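Local structure of DNA mismatch repair protein PMS1 (Saccharomyces cerevisiae, 3H4L) at residues B[14-19]-B[106-111]; B[189-194]-B[204-209]; B[285-290]-B[320-325]; B[298-303]-B[348-353]. The protein takes part in DNA mismatch repair, and its N-terminal fragment binds an ATP analogue with magnesium in a fold of the GHKL ATPase family. All coordinates share one frame; numbering follows the deposited sequence.

Contact 1: residues B[14-19]-B[106-111]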
loop_
_atom_site.group_PDB
_atom_site.type_symbol
_atom_site.label_atom_id
_atom_site.label_comp_id
_atom_site.label_asym_id
_atom_site.label_seq_id
_atom_site.Cartn_x
_atom_site.Cartn_y
_atom_site.Cartn_z
ATOM N N VAL B 14 24.905 26.368 -7.297
ATOM C CA VAL B 14 24.684 26.845 -5.941
ATOM C C VAL B 14 23.234 26.623 -5.588
ATOM O O VAL B 14 22.918 26.174 -4.490
ATOM C CB VAL B 14 24.950 28.331 -5.809
ATOM C CG1 VAL B 14 24.657 28.770 -4.406
ATOM C CG2 VAL B 14 26.375 28.624 -6.169
ATOM N N HIS B 15 22.352 26.946 -6.528
ATOM C CA HIS B 15 20.922 26.778 -6.307
ATOM C C HIS B 15 20.591 25.296 -6.179
ATOM O O HIS B 15 19.776 24.910 -5.355
ATOM C CB HIS B 15 20.134 27.430 -7.452
ATOM C CG HIS B 15 18.702 26.996 -7.538
ATOM N ND1 HIS B 15 17.835 27.054 -6.466
ATOM C CD2 HIS B 15 17.987 26.495 -8.575
ATOM C CE1 HIS B 15 16.649 26.604 -6.841
ATOM N NE2 HIS B 15 16.714 26.258 -8.115
ATOM N N ARG B 16 21.255 24.469 -6.975
ATOM C CA ARG B 16 21.028 23.028 -6.960
ATOM C C ARG B 16 21.420 22.407 -5.629
ATOM O O ARG B 16 20.648 21.665 -5.009
ATOM C CB ARG B 16 21.840 22.367 -8.067
ATOM C CG ARG B 16 21.243 21.072 -8.561
ATOM C CD ARG B 16 22.134 20.381 -9.578
ATOM N NE ARG B 16 23.188 19.650 -8.900
ATOM C CZ ARG B 16 24.454 20.033 -8.851
ATOM N NH1 ARG B 16 24.829 21.150 -9.459
ATOM N NH2 ARG B 16 25.333 19.305 -8.165
ATOM N N ILE B 17 22.644 22.710 -5.212
ATOM C CA ILE B 17 23.210 22.210 -3.972
ATOM C C ILE B 17 22.436 22.698 -2.749
ATOM O O ILE B 17 22.109 21.900 -1.866
ATOM C CB ILE B 17 24.694 22.633 -3.869
ATOM C CG1 ILE B 17 25.479 21.959 -4.999
ATOM C CG2 ILE B 17 25.281 22.265 -2.502
ATOM C CD1 ILE B 17 26.892 22.459 -5.122
ATOM N N THR B 18 22.137 23.995 -2.699
ATOM C CA THR B 18 21.402 24.566 -1.572
ATOM C C THR B 18 20.020 23.944 -1.455
ATOM O O THR B 18 19.605 23.539 -0.369
ATOM C CB THR B 18 21.197 26.071 -1.724
ATOM O OG1 THR B 18 22.447 26.695 -2.021
ATOM C CG2 THR B 18 20.636 26.661 -0.437
ATOM N N SER B 19 19.297 23.871 -2.568
ATOM C CA SER B 19 17.965 23.292 -2.499
ATOM C C SER B 19 18.097 21.824 -2.063
ATOM O O SER B 19 17.196 21.268 -1.444
ATOM C CB SER B 19 17.231 23.451 -3.841
ATOM O OG SER B 19 17.882 22.745 -4.871
ATOM N N CYS B 106 12.127 22.656 -6.839
ATOM C CA CYS B 106 12.332 23.020 -8.236
ATOM C C CYS B 106 13.749 22.712 -8.683
ATOM O O CYS B 106 13.978 22.198 -9.780
ATOM C CB CYS B 106 12.098 24.504 -8.425
ATOM S SG CYS B 106 10.465 24.823 -8.930
ATOM N N GLY B 107 14.697 23.058 -7.820
ATOM C CA GLY B 107 16.094 22.837 -8.117
ATOM C C GLY B 107 16.503 21.385 -8.158
ATOM O O GLY B 107 17.252 21.001 -9.047
ATOM N N ILE B 108 16.033 20.562 -7.226
ATOM C CA ILE B 108 16.445 19.168 -7.262
ATOM C C ILE B 108 15.397 18.132 -7.664
ATOM O O ILE B 108 15.542 16.949 -7.346
ATOM C CB ILE B 108 17.114 18.743 -5.926
ATOM C CG1 ILE B 108 16.244 19.127 -4.728
ATOM C CG2 ILE B 108 18.483 19.378 -5.828
ATOM C CD1 ILE B 108 14.951 18.355 -4.637
ATOM N N ALA B 109 14.363 18.573 -8.381
ATOM C CA ALA B 109 13.297 17.685 -8.861
ATOM C C ALA B 109 12.505 18.408 -9.944
ATOM O O ALA B 109 12.846 19.526 -10.296
ATOM C CB ALA B 109 12.377 17.290 -7.713
ATOM N N LYS B 110 11.472 17.764 -10.480
ATOM C CA LYS B 110 10.619 18.380 -11.506
ATOM C C LYS B 110 9.335 18.718 -10.766
ATOM O O LYS B 110 8.667 17.807 -10.265
ATOM C CB LYS B 110 10.275 17.388 -12.626
ATOM C CG LYS B 110 11.443 16.614 -13.210
ATOM C CD LYS B 110 12.341 17.457 -14.116
ATOM C CE LYS B 110 13.491 16.610 -14.683
ATOM N NZ LYS B 110 14.243 17.272 -15.802
ATOM N N LEU B 111 8.976 19.995 -10.694
ATOM C CA LEU B 111 7.760 20.381 -9.973
ATOM C C LEU B 111 6.587 20.760 -10.869
ATOM O O LEU B 111 6.730 21.576 -11.768
ATOM C CB LEU B 111 8.049 21.555 -9.027
ATOM C CG LEU B 111 6.882 21.996 -8.126
ATOM C CD1 LEU B 111 6.567 20.880 -7.116
ATOM C CD2 LEU B 111 7.230 23.303 -7.397
#
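His15, Arg16 and Ser19 of helix 11-22 pack on Gly107 and Ile108, in the turn that leads into strand 110-116. The backbone of Gly107 lies close against the helix, with its CA 5.1 Å from Arg16 CA. The His15 ring extends towards Gly107 because CG stands anti to the backbone N (chi1 164°). Its NE2 comes to 3.5 Å from Gly107 CA, at a slant to the ring. Both ring nitrogens find polar partners elsewhere: ND1 bonds to Lys77 NZ and NE2 to Met129 O. With both nitrogens bonded, the rotation of the imidazole is probably fixed. Gly107 has no side chain, and its CA lies against the His15 ring and Ser19 OG. The segment 106-111 belongs to the GHKL-type ATPase region, and the contact lays the N-terminal helix across the turn between a helix and a strand of that fold. The side chain of Ser19 is about 11 Å from the bound nucleotide analogue. Ile108 closes the contact further along. Its CG2 branch touches Arg16 O at 3.3 Å and Ser19 OG at 3.6 Å. CG1 sits between the backbone N and the carbonyl carbon (chi1 51°), which leaves CG2 beside the N and facing the helix. Ser19 OG lies near its own helix carbonyls as well, 2.9 Å from His15 O and 3.0 Å from Arg16 O. Arg16 passes Gly107 with its aliphatic part, CG being 4.0 Å from Gly107 O. Its polar end turns to Asp13 in a salt bridge and to Asn155 O, while Asn155 ND2 bonds to Gly107 O.

Contact 2: residues B[189-194]-B[204-209]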
loop_
_atom_site.group_PDB
_atom_site.type_symbol
_atom_site.label_atom_id
_atom_site.label_comp_id
_atom_site.label_asym_id
_atom_site.label_seq_id
_atom_site.Cartn_x
_atom_site.Cartn_y
_atom_site.Cartn_z
ATOM N N LYS B 189 -8.974 13.952 6.432
ATOM C CA LYS B 189 -8.979 12.589 5.910
ATOM C C LYS B 189 -7.730 12.345 5.069
ATOM O O LYS B 189 -7.508 13.020 4.062
ATOM C CB LYS B 189 -10.199 12.318 5.025
ATOM C CG LYS B 189 -10.059 11.001 4.268
ATOM C CD LYS B 189 -11.159 10.741 3.250
ATOM C CE LYS B 189 -10.947 9.365 2.603
ATOM N NZ LYS B 189 -12.067 8.938 1.712
ATOM N N PHE B 190 -6.917 11.380 5.481
ATOM C CA PHE B 190 -5.706 11.045 4.746
ATOM C C PHE B 190 -5.884 9.730 4.000
ATOM O O PHE B 190 -6.555 8.812 4.485
ATOM C CB PHE B 190 -4.511 10.906 5.694
ATOM C CG PHE B 190 -3.931 12.206 6.140
ATOM C CD1 PHE B 190 -4.355 12.804 7.321
ATOM C CD2 PHE B 190 -2.942 12.831 5.387
ATOM C CE1 PHE B 190 -3.794 14.011 7.751
ATOM C CE2 PHE B 190 -2.378 14.035 5.805
ATOM C CZ PHE B 190 -2.804 14.623 6.988
ATOM N N SER B 191 -5.272 9.651 2.820
ATOM C CA SER B 191 -5.305 8.455 1.989
ATOM C C SER B 191 -3.933 8.334 1.349
ATOM O O SER B 191 -3.389 9.308 0.840
ATOM C CB SER B 191 -6.355 8.585 0.895
ATOM O OG SER B 191 -7.636 8.736 1.458
ATOM N N VAL B 192 -3.366 7.145 1.373
ATOM C CA VAL B 192 -2.058 6.962 0.782
ATOM C C VAL B 192 -2.003 5.677 -0.010
ATOM O O VAL B 192 -2.282 4.588 0.509
ATOM C CB VAL B 192 -0.961 6.915 1.858
ATOM C CG1 VAL B 192 0.401 6.737 1.200
ATOM C CG2 VAL B 192 -0.998 8.206 2.698
ATOM N N TRP B 193 -1.645 5.808 -1.277
ATOM C CA TRP B 193 -1.535 4.650 -2.146
ATOM C C TRP B 193 -0.139 4.616 -2.751
ATOM O O TRP B 193 0.575 5.625 -2.777
ATOM C CB TRP B 193 -2.522 4.727 -3.312
ATOM C CG TRP B 193 -3.933 5.047 -2.989
ATOM C CD1 TRP B 193 -4.464 6.280 -2.723
ATOM C CD2 TRP B 193 -5.029 4.139 -3.036
ATOM N NE1 TRP B 193 -5.831 6.191 -2.611
ATOM C CE2 TRP B 193 -6.201 4.885 -2.795
ATOM C CE3 TRP B 193 -5.134 2.759 -3.255
ATOM C CZ2 TRP B 193 -7.471 4.299 -2.782
ATOM C CZ3 TRP B 193 -6.396 2.173 -3.243
ATOM C CH2 TRP B 193 -7.548 2.942 -3.004
ATOM N N ASN B 194 0.238 3.443 -3.241
ATOM C CA ASN B 194 1.504 3.281 -3.919
ATOM C C ASN B 194 1.192 2.531 -5.189
ATOM O O ASN B 194 0.645 1.425 -5.145
ATOM C CB ASN B 194 2.507 2.466 -3.116
ATOM C CG ASN B 194 3.780 2.218 -3.900
ATOM O OD1 ASN B 194 4.371 3.160 -4.448
ATOM N ND2 ASN B 194 4.209 0.959 -3.974
ATOM N N ILE B 204 -2.169 2.070 0.956
ATOM C CA ILE B 204 -1.209 2.033 2.048
ATOM C C ILE B 204 -1.806 2.481 3.384
ATOM O O ILE B 204 -1.619 1.809 4.396
ATOM C CB ILE B 204 0.009 2.920 1.734
ATOM C CG1 ILE B 204 0.643 2.498 0.402
ATOM C CG2 ILE B 204 1.012 2.830 2.859
ATOM C CD1 ILE B 204 1.250 1.109 0.395
ATOM N N LEU B 205 -2.519 3.609 3.387
ATOM C CA LEU B 205 -3.126 4.134 4.616
ATOM C C LEU B 205 -4.399 4.933 4.347
ATOM O O LEU B 205 -4.559 5.533 3.277
ATOM C CB LEU B 205 -2.115 5.013 5.371
ATOM C CG LEU B 205 -2.510 5.807 6.630
ATOM C CD1 LEU B 205 -1.259 6.075 7.482
ATOM C CD2 LEU B 205 -3.179 7.127 6.246
ATOM N N SER B 206 -5.299 4.940 5.329
ATOM C CA SER B 206 -6.547 5.683 5.206
ATOM C C SER B 206 -7.227 5.960 6.539
ATOM O O SER B 206 -7.338 5.072 7.384
ATOM C CB SER B 206 -7.528 4.932 4.309
ATOM O OG SER B 206 -8.718 5.682 4.149
ATOM N N THR B 207 -7.671 7.198 6.725
ATOM C CA THR B 207 -8.381 7.573 7.937
ATOM C C THR B 207 -9.656 8.287 7.521
ATOM O O THR B 207 -9.735 8.860 6.438
ATOM C CB THR B 207 -7.556 8.512 8.861
ATOM O OG1 THR B 207 -7.221 9.718 8.166
ATOM C CG2 THR B 207 -6.293 7.822 9.330
ATOM N N MET B 208 -10.657 8.243 8.387
ATOM C CA MET B 208 -11.938 8.874 8.109
ATOM C C MET B 208 -11.939 10.327 8.569
ATOM O O MET B 208 -11.323 10.670 9.580
ATOM C CB MET B 208 -13.061 8.110 8.820
ATOM C CG MET B 208 -13.250 6.680 8.341
ATOM S SD MET B 208 -13.768 6.630 6.613
ATOM C CE MET B 208 -12.153 6.505 5.753
ATOM N N ARG B 209 -12.629 11.180 7.823
ATOM C CA ARG B 209 -12.712 12.581 8.191
ATOM C C ARG B 209 -13.462 12.645 9.519
ATOM O O ARG B 209 -14.335 11.818 9.777
ATOM C CB ARG B 209 -13.472 13.361 7.121
ATOM C CG ARG B 209 -13.370 14.857 7.286
ATOM C CD ARG B 209 -14.190 15.568 6.241
ATOM N NE ARG B 209 -13.789 15.169 4.898
ATOM C CZ ARG B 209 -14.403 15.567 3.787
ATOM N NH1 ARG B 209 -15.451 16.379 3.868
ATOM N NH2 ARG B 209 -13.968 15.158 2.599
#
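Lys189 runs alongside Thr207 and Met208 at one end of the pairing. From CB, which lies 4.0 Å from Arg209 CB, the chain passes in front of the Thr207 carbonyl, whose oxygen points almost straight at CG. CG is closest to it, 3.1 Å from Thr207 O. CD and CE stay near the same oxygen as the extended chain goes on, and CE comes to 4.4 Å from Met208 CE. The amino end lies in the general neighbourhood of the Arg209 guanidinium, a like charge, without touching it. Next to Lys189, Phe190 is held at both ends of its backbone by one residue. Its N donates almost straight to Thr207 OG1 (169°), and its O accepts from Thr207 N. The hydroxyl also sits at the edge of the Phe190 ring, while the ring itself leads away to Tyr181 and Ala182 of helix 167-184. Further on, Val192 O takes two donors, Ile204 N at 2.6 Å and Leu205 N at 3.0 Å, both in the carbonyl plane. Val192 N returns a bond to Leu205 O. Val192 CG1 touches Ile204 CB at 3.9 Å. Leu205 and Ser206 also pair with a strand of the second subunit, so the sheet continues across the interface. The strands form an antiparallel beta hairpin, and Ile204 and Leu205 opposite Val192 make a classic beta bulge.

Contact 3: residues B[285-290]-B[320-325]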
loop_
_atom_site.group_PDB
_atom_site.type_symbol
_atom_site.label_atom_id
_atom_site.label_comp_id
_atom_site.label_asym_id
_atom_site.label_seq_id
_atom_site.Cartn_x
_atom_site.Cartn_y
_atom_site.Cartn_z
ATOM N N ILE B 285 4.553 13.040 19.544
ATOM C CA ILE B 285 4.234 14.148 20.447
ATOM C C ILE B 285 3.795 15.352 19.639
ATOM O O ILE B 285 4.429 15.716 18.643
ATOM C CB ILE B 285 5.443 14.588 21.248
ATOM C CG1 ILE B 285 6.548 14.944 20.255
ATOM C CG2 ILE B 285 5.847 13.505 22.224
ATOM C CD1 ILE B 285 7.857 15.233 20.837
ATOM N N TYR B 286 2.726 15.988 20.087
ATOM C CA TYR B 286 2.221 17.146 19.388
ATOM C C TYR B 286 1.986 18.343 20.298
ATOM O O TYR B 286 1.578 18.201 21.450
ATOM C CB TYR B 286 0.904 16.812 18.698
ATOM C CG TYR B 286 0.887 15.522 17.922
ATOM C CD1 TYR B 286 0.740 14.299 18.570
ATOM C CD2 TYR B 286 0.934 15.532 16.529
ATOM C CE1 TYR B 286 0.620 13.122 17.848
ATOM C CE2 TYR B 286 0.820 14.363 15.800
ATOM C CZ TYR B 286 0.652 13.161 16.462
ATOM O OH TYR B 286 0.434 12.011 15.737
ATOM N N VAL B 287 2.256 19.525 19.760
ATOM C CA VAL B 287 2.033 20.770 20.474
ATOM C C VAL B 287 1.107 21.546 19.551
ATOM O O VAL B 287 1.498 21.970 18.459
ATOM C CB VAL B 287 3.343 21.540 20.704
ATOM C CG1 VAL B 287 3.053 22.871 21.395
ATOM C CG2 VAL B 287 4.280 20.702 21.553
ATOM N N ASN B 288 -0.135 21.705 19.991
ATOM C CA ASN B 288 -1.154 22.386 19.203
ATOM C C ASN B 288 -1.318 21.715 17.838
ATOM O O ASN B 288 -1.156 22.344 16.791
ATOM C CB ASN B 288 -0.826 23.876 19.033
ATOM C CG ASN B 288 -0.833 24.630 20.354
ATOM O OD1 ASN B 288 -1.592 24.307 21.275
ATOM N ND2 ASN B 288 0.007 25.652 20.446
ATOM N N LYS B 289 -1.615 20.418 17.887
ATOM C CA LYS B 289 -1.863 19.575 16.719
ATOM C C LYS B 289 -0.838 19.526 15.590
ATOM O O LYS B 289 -1.197 19.282 14.443
ATOM C CB LYS B 289 -3.228 19.923 16.134
ATOM C CG LYS B 289 -4.350 19.959 17.164
ATOM C CD LYS B 289 -4.496 18.619 17.867
ATOM C CE LYS B 289 -5.715 18.599 18.785
ATOM N NZ LYS B 289 -5.883 17.288 19.489
ATOM N N ARG B 290 0.433 19.732 15.901
ATOM C CA ARG B 290 1.456 19.685 14.867
ATOM C C ARG B 290 2.641 18.849 15.319
ATOM O O ARG B 290 3.182 19.063 16.406
ATOM C CB ARG B 290 1.918 21.102 14.529
ATOM C CG ARG B 290 0.775 22.014 14.137
ATOM C CD ARG B 290 1.226 23.445 13.925
ATOM N NE ARG B 290 0.109 24.303 13.539
ATOM C CZ ARG B 290 0.211 25.613 13.337
ATOM N NH1 ARG B 290 1.385 26.216 13.485
ATOM N NH2 ARG B 290 -0.856 26.320 12.985
ATOM N N LEU B 320 0.156 18.327 23.474
ATOM C CA LEU B 320 0.316 19.388 24.461
ATOM C C LEU B 320 -0.406 20.590 23.879
ATOM O O LEU B 320 0.002 21.140 22.849
ATOM C CB LEU B 320 1.791 19.741 24.688
ATOM C CG LEU B 320 2.759 18.646 25.137
ATOM C CD1 LEU B 320 3.995 19.292 25.751
ATOM C CD2 LEU B 320 2.085 17.733 26.153
ATOM N N GLU B 321 -1.493 20.973 24.538
ATOM C CA GLU B 321 -2.307 22.096 24.111
ATOM C C GLU B 321 -2.041 23.262 25.058
ATOM O O GLU B 321 -2.149 23.121 26.276
ATOM C CB GLU B 321 -3.785 21.698 24.159
ATOM C CG GLU B 321 -4.732 22.601 23.382
ATOM C CD GLU B 321 -4.511 22.515 21.887
ATOM O OE1 GLU B 321 -4.583 21.393 21.337
ATOM O OE2 GLU B 321 -4.265 23.570 21.261
ATOM N N LEU B 322 -1.675 24.407 24.496
ATOM C CA LEU B 322 -1.408 25.599 25.294
ATOM C C LEU B 322 -1.328 26.815 24.375
ATOM O O LEU B 322 -1.286 26.680 23.149
ATOM C CB LEU B 322 -0.094 25.449 26.073
ATOM C CG LEU B 322 1.224 25.607 25.311
ATOM C CD1 LEU B 322 2.371 25.687 26.299
ATOM C CD2 LEU B 322 1.414 24.451 24.349
ATOM N N PRO B 323 -1.328 28.026 24.955
ATOM C CA PRO B 323 -1.249 29.229 24.118
ATOM C C PRO B 323 0.125 29.366 23.462
ATOM O O PRO B 323 1.145 29.205 24.129
ATOM C CB PRO B 323 -1.561 30.355 25.108
ATOM C CG PRO B 323 -1.071 29.802 26.422
ATOM C CD PRO B 323 -1.540 28.373 26.372
ATOM N N MET B 324 0.151 29.645 22.158
ATOM C CA MET B 324 1.419 29.788 21.438
ATOM C C MET B 324 2.214 30.970 21.963
ATOM O O MET B 324 3.434 31.039 21.805
ATOM C CB MET B 324 1.189 29.988 19.940
ATOM C CG MET B 324 2.457 30.444 19.212
ATOM S SD MET B 324 2.232 30.754 17.458
ATOM C CE MET B 324 2.659 29.121 16.779
ATOM N N SER B 325 1.500 31.905 22.576
ATOM C CA SER B 325 2.100 33.102 23.143
ATOM C C SER B 325 3.214 32.734 24.123
ATOM O O SER B 325 4.145 33.510 24.345
ATOM C CB SER B 325 1.023 33.920 23.856
ATOM O OG SER B 325 -0.254 33.327 23.675
#
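Val287 meets Leu320 and Leu322 obliquely, one methyl to each. CG2 faces Leu320 CB at 4.1 Å, and CG1 faces Leu322 CD2 at 3.7 Å. The valine can serve both because CG1 is anti to the backbone N (chi1 177°) and CG2 lies beside that N. Val287 and Leu320 are bridge partners, with their side chains on the same face of the sheet. Leu297 and Val264 pack on Leu320, and Val292 and Ile338 on Val287. The backbone bonds fall either side of Val287: Leu320 N donates to Tyr286 O, and Asn288 N donates to Leu320 O at 2.9 Å. Just past the end of strand 283-287, the Asn288 side chain crosses that of Glu321 at about a right angle, with the amide and carboxylate planes 34° apart. Lys289 also crosses Glu321 nearly at a right angle. Its CE lies 3.9 Å from Glu321 OE1, but NZ remains 4.7 Å from that oxygen, so the opposite charges are close without forming a salt bridge. The attraction is probably modest. Glu321 bends at chi2 (67°), which turns its carboxylate back towards 285-290. Its OE1 accepts from Asn319, whose other side-chain atom, OD1, takes the Lys289 N-H. Tyr286 points elsewhere, its OH bonded to Gly180 O of helix 167-184. The two parallel strands are the ends of a beta-alpha-beta unit, with helix 295-306 as the connection between them.

Contact 4: residues B[298-303]-B[348-353]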
loop_
_atom_site.group_PDB
_atom_site.type_symbol
_atom_site.label_atom_id
_atom_site.label_comp_id
_atom_site.label_asym_id
_atom_site.label_seq_id
_atom_site.Cartn_x
_atom_site.Cartn_y
_atom_site.Cartn_z
ATOM N N LEU B 298 10.571 13.605 25.403
ATOM C CA LEU B 298 10.543 12.165 25.178
ATOM C C LEU B 298 11.458 11.504 26.196
ATOM O O LEU B 298 11.089 10.499 26.811
ATOM C CB LEU B 298 10.991 11.811 23.757
ATOM C CG LEU B 298 9.913 11.904 22.677
ATOM C CD1 LEU B 298 10.461 11.348 21.377
ATOM C CD2 LEU B 298 8.679 11.122 23.101
ATOM N N LYS B 299 12.649 12.073 26.376
ATOM C CA LYS B 299 13.588 11.527 27.341
ATOM C C LYS B 299 12.833 11.368 28.651
ATOM O O LYS B 299 12.838 10.296 29.254
ATOM C CB LYS B 299 14.772 12.468 27.523
ATOM N N CYS B 300 12.164 12.434 29.076
ATOM C CA CYS B 300 11.403 12.389 30.313
ATOM C C CYS B 300 10.385 11.244 30.293
ATOM O O CYS B 300 10.297 10.471 31.250
ATOM C CB CYS B 300 10.690 13.721 30.551
ATOM S SG CYS B 300 9.742 13.756 32.094
ATOM N N CYS B 301 9.625 11.133 29.208
ATOM C CA CYS B 301 8.629 10.074 29.077
ATOM C C CYS B 301 9.286 8.720 29.315
ATOM O O CYS B 301 8.844 7.939 30.152
ATOM C CB CYS B 301 8.016 10.093 27.670
ATOM S SG CYS B 301 6.382 10.856 27.474
ATOM N N ASN B 302 10.353 8.458 28.568
ATOM C CA ASN B 302 11.082 7.201 28.663
ATOM C C ASN B 302 11.569 6.839 30.058
ATOM O O ASN B 302 11.332 5.729 30.530
ATOM C CB ASN B 302 12.270 7.210 27.697
ATOM C CG ASN B 302 11.835 7.214 26.243
ATOM O OD1 ASN B 302 11.041 6.371 25.817
ATOM N ND2 ASN B 302 12.363 8.157 25.470
ATOM N N GLU B 303 12.251 7.765 30.720
ATOM C CA GLU B 303 12.771 7.487 32.052
ATOM C C GLU B 303 11.653 7.189 33.052
ATOM O O GLU B 303 11.674 6.157 33.731
ATOM C CB GLU B 303 13.631 8.658 32.534
ATOM C CG GLU B 303 12.877 9.933 32.816
ATOM C CD GLU B 303 13.795 11.133 32.842
ATOM O OE1 GLU B 303 13.341 12.226 33.255
ATOM O OE2 GLU B 303 14.971 10.979 32.437
ATOM N N ASP B 348 9.659 19.213 34.692
ATOM C CA ASP B 348 9.538 18.692 36.051
ATOM C C ASP B 348 8.106 18.433 36.505
ATOM O O ASP B 348 7.826 17.427 37.166
ATOM C CB ASP B 348 10.226 19.642 37.036
ATOM C CG ASP B 348 11.727 19.686 36.838
ATOM O OD1 ASP B 348 12.385 18.647 37.077
ATOM O OD2 ASP B 348 12.245 20.753 36.436
ATOM N N ILE B 349 7.204 19.345 36.163
ATOM C CA ILE B 349 5.809 19.187 36.542
ATOM C C ILE B 349 5.197 18.035 35.753
ATOM O O ILE B 349 4.284 17.360 36.226
ATOM C CB ILE B 349 5.016 20.493 36.303
ATOM C CG1 ILE B 349 5.469 21.547 37.322
ATOM C CG2 ILE B 349 3.519 20.233 36.401
ATOM C CD1 ILE B 349 4.622 22.802 37.347
ATOM N N PHE B 350 5.719 17.805 34.554
ATOM C CA PHE B 350 5.236 16.720 33.717
ATOM C C PHE B 350 5.745 15.389 34.275
ATOM O O PHE B 350 4.978 14.441 34.469
ATOM C CB PHE B 350 5.736 16.894 32.277
ATOM C CG PHE B 350 5.335 15.769 31.361
ATOM C CD1 PHE B 350 4.018 15.644 30.925
ATOM C CD2 PHE B 350 6.257 14.796 30.989
ATOM C CE1 PHE B 350 3.628 14.564 30.136
ATOM C CE2 PHE B 350 5.878 13.707 30.200
ATOM C CZ PHE B 350 4.563 13.590 29.773
ATOM N N LYS B 351 7.049 15.334 34.537
ATOM C CA LYS B 351 7.684 14.129 35.048
ATOM C C LYS B 351 6.950 13.563 36.256
ATOM O O LYS B 351 6.669 12.370 36.305
ATOM C CB LYS B 351 9.142 14.412 35.412
ATOM C CG LYS B 351 9.950 13.168 35.772
ATOM C CD LYS B 351 11.349 13.524 36.292
ATOM C CE LYS B 351 12.159 14.327 35.270
ATOM N NZ LYS B 351 13.534 14.676 35.753
ATOM N N THR B 352 6.626 14.414 37.223
ATOM C CA THR B 352 5.931 13.934 38.412
ATOM C C THR B 352 4.450 13.680 38.136
ATOM O O THR B 352 3.869 12.753 38.695
ATOM C CB THR B 352 6.065 14.932 39.601
ATOM O OG1 THR B 352 5.157 16.031 39.433
ATOM C CG2 THR B 352 7.494 15.469 39.681
ATOM N N THR B 353 3.850 14.501 37.272
ATOM C CA THR B 353 2.431 14.362 36.927
ATOM C C THR B 353 2.162 13.048 36.201
ATOM O O THR B 353 1.134 12.403 36.423
ATOM C CB THR B 353 1.932 15.522 36.028
ATOM O OG1 THR B 353 1.874 16.738 36.786
ATOM C CG2 THR B 353 0.544 15.212 35.491
#
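Two neighbouring cysteine sulfurs, of Cys300 and Cys301, both approach the edge of one ring, that of Phe350. Each SG lies 5.1 Å from the centroid of the Phe350 ring. The Cys300 sulfur is in the ring plane, beside CD2. The Cys301 sulfur comes near that plane further round the rim, 4.0 Å from Phe350 CE2 and about as far from CZ. The Phe350 ring reaches across with CG anti to its backbone N (chi1 177°). Cys300 SG also packs against the start of the Lys351 chain, 3.4 Å from Lys351 CB. Helix 298-303 and helix 348-353 run at 24° to each other, 9.9 Å apart at their axes. Leu297 of helix 295-306 and Leu236 of strand 229-237 also touch Phe350. At the outer side the Lys351 chain bends at chi3 and crosses Glu303 at about a right angle. Glu303 OE1 and Lys351 NZ form a salt bridge of 3.5 Å, with CE nearer the same oxygen at 3.1 Å. The chemistry thus divides in two: sulfur-aromatic and apolar packing within the interface, and an ionic link at its more exposed margin.

The contacts follow one another along the chain, except that 3 and 4 alternate. Contacts 1 and 2 reach the same eight-stranded sheet, with centres about 29 Å apart. Contact 1 packs the N-terminal helix on the turn leading into one of its strands, and contact 2 forms the hairpin that ends it within this chain, beside the second subunit. Contacts 3 and 4 lie in the second domain, about 17 Å apart between centres. They touch where Ile285 packs on Leu298 of helix 295-306, which carries contact 4 and connects the strands of contact 3. Contacts 1 and 4, centres about 41 Å apart, lie on opposite sides of the chain's centre, consistent with a two-part molecule.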